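Local coordinates for protein beta-glucosidase (PDB 3F95) that is the extra C-terminal beta-sandwich domain of an exo-1,3/1,4-beta-glucanase that probably has beta-glucosidase activity, at residues A[57-61]-A[163-167]. Sequence-based numbering, arbitrary orientation.
Sequences DGRGF and LAIAD
Phe61 and Arg59 pair with Leu163 and Ile165 where two neighbouring strands run antiparallel in one sheet of the galactose-binding-like beta-sandwich. Strand 45-50 borders 58-61 on its other edge, and strand 87-94 does the same for 163-167. Two hydrogen-bonded pairs join the backbones. Arg59 N gives to Ile165 O at 2.9 Å, and Ile165 N returns a bond to Arg59 O. Phe61 N meets Leu163 O at 2.8 Å in an almost straight bond, 178° at the hydrogen. Leu163 N closes this second pair on Phe61 O. Between them the chains come closer at Gly60 and Ala164, whose CA atoms are 4.0 Å apart. Ala164 CB rests 3.9 Å from Gly60 CA.

Phe61, Leu163 and Ile165 point to the same face of the sheet. Ile165 CD1 lies 4.0 Å from Phe61 CE2, and Leu163 CD1 lies 4.1 Å from Phe61 CD2. Both methyls approach the ring at a slant. Leu163 CG sits between its backbone N and carbonyl carbon (chi1 57°), which brings CD1 to Phe61. Trp20 of the other sheet meets the ring, and Leu69 there touches both Phe61 and Ile165. Arg59 starts on this face but bends back, and NH1 bonds Gly58 O from above the carbonyl plane. NH1 also bonds Glu56 O, and NE bonds Gly34 O.

At the far end water takes over. One molecule accepts from Asp167 N and donates to Asp57 O and Asp167 OD1. A second bridges Asp57 OD2, 2.6 Å away, to Asp167 OD1. Asp57 OD1 and OD2 also accept from Leu52 N and Ser53 N. Lys91, salt-bridged to Asp167 OD2, probably eases the like charge of the two carboxylates. Four direct backbone bonds tie the strands up to Arg59 and Ile165; past them, water joins the Asp57 and Asp167 backbones.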
loop_
_atom_site.group_PDB
_atom_site.type_symbol
_atom_site.label_atom_id
_atom_site.label_comp_id
_atom_site.label_asym_id
_atom_site.label_seq_id
_atom_site.Cartn_x
_atom_site.Cartn_y
_atom_site.Cartn_z
ATOM N N ASP A 57 -14.691 -2.449 3.185
ATOM C CA ASP A 57 -13.474 -2.532 4.003
ATOM C C ASP A 57 -12.175 -2.523 3.186
ATOM O O ASP A 57 -11.090 -2.485 3.756
ATOM C CB ASP A 57 -13.495 -3.716 4.989
ATOM C CG ASP A 57 -13.531 -5.059 4.298
ATOM O OD1 ASP A 57 -13.953 -5.119 3.124
ATOM O OD2 ASP A 57 -13.161 -6.057 4.946
ATOM N N GLY A 58 -12.294 -2.539 1.857
ATOM C CA GLY A 58 -11.120 -2.508 0.976
ATOM C C GLY A 58 -11.159 -1.281 0.067
ATOM O O GLY A 58 -12.187 -0.619 -0.061
ATOM N N ARG A 59 -10.046 -1.010 -0.600
ATOM C CA ARG A 59 -10.041 0.030 -1.617
ATOM C C ARG A 59 -9.421 -0.555 -2.864
ATOM O O ARG A 59 -8.345 -1.167 -2.801
ATOM C CB ARG A 59 -9.267 1.253 -1.129
ATOM C CG ARG A 59 -9.903 1.955 0.074
ATOM C CD ARG A 59 -11.128 2.802 -0.318
ATOM N NE ARG A 59 -11.700 3.439 0.881
ATOM C CZ ARG A 59 -12.499 2.825 1.753
ATOM N NH1 ARG A 59 -12.829 1.541 1.581
ATOM N NH2 ARG A 59 -12.968 3.506 2.803
ATOM N N GLY A 60 -10.096 -0.362 -3.998
ATOM C CA GLY A 60 -9.582 -0.799 -5.287
ATOM C C GLY A 60 -8.947 0.393 -5.959
ATOM O O GLY A 60 -9.487 1.509 -5.873
ATOM N N PHE A 61 -7.816 0.162 -6.605
ATOM C CA PHE A 61 -7.078 1.208 -7.307
ATOM C C PHE A 61 -6.806 0.773 -8.745
ATOM O O PHE A 61 -6.317 -0.343 -8.976
ATOM C CB PHE A 61 -5.780 1.500 -6.553
ATOM C CG PHE A 61 -5.999 1.991 -5.133
ATOM C CD1 PHE A 61 -6.247 3.334 -4.874
ATOM C CD2 PHE A 61 -5.922 1.106 -4.052
ATOM C CE1 PHE A 61 -6.433 3.798 -3.574
ATOM C CE2 PHE A 61 -6.102 1.542 -2.730
ATOM C CZ PHE A 61 -6.383 2.898 -2.485
ATOM N N LEU A 163 -5.473 -3.319 -8.670
ATOM C CA LEU A 163 -5.350 -4.090 -7.448
ATOM C C LEU A 163 -6.252 -3.497 -6.390
ATOM O O LEU A 163 -6.827 -2.439 -6.585
ATOM C CB LEU A 163 -3.895 -4.134 -6.963
ATOM C CG LEU A 163 -3.154 -2.802 -6.692
ATOM C CD1 LEU A 163 -3.638 -2.039 -5.463
ATOM C CD2 LEU A 163 -1.650 -3.036 -6.639
ATOM N N ALA A 164 -6.360 -4.204 -5.275
ATOM C CA ALA A 164 -7.129 -3.710 -4.141
ATOM C C ALA A 164 -6.340 -4.014 -2.891
ATOM O O ALA A 164 -5.553 -4.954 -2.873
ATOM C CB ALA A 164 -8.460 -4.355 -4.091
ATOM N N ILE A 165 -6.548 -3.202 -1.858
ATOM C CA ILE A 165 -5.793 -3.287 -0.607
ATOM C C ILE A 165 -6.799 -3.258 0.544
ATOM O O ILE A 165 -7.807 -2.576 0.456
ATOM C CB ILE A 165 -4.821 -2.082 -0.507
ATOM C CG1 ILE A 165 -3.686 -2.228 -1.540
ATOM C CG2 ILE A 165 -4.201 -1.975 0.893
ATOM C CD1 ILE A 165 -3.015 -0.890 -1.870
ATOM N N ALA A 166 -6.516 -4.000 1.614
ATOM C CA ALA A 166 -7.308 -3.944 2.830
ATOM C C ALA A 166 -6.439 -4.271 4.037
ATOM O O ALA A 166 -5.379 -4.867 3.892
ATOM C CB ALA A 166 -8.458 -4.927 2.750
ATOM N N ASP A 167 -6.911 -3.893 5.222
ATOM C CA ASP A 167 -6.394 -4.436 6.480
ATOM C C ASP A 167 -4.889 -4.193 6.615
ATOM O O ASP A 167 -4.064 -5.140 6.773
ATOM C CB ASP A 167 -6.713 -5.944 6.580
ATOM C CG ASP A 167 -8.206 -6.252 6.782
ATOM O OD1 ASP A 167 -9.065 -5.342 6.922
ATOM O OD2 ASP A 167 -8.530 -7.463 6.819
HETATM O O HOH W 1 -9.497 -2.966 5.811
HETATM O O HOH W 2 -11.700 -5.732 7.122
#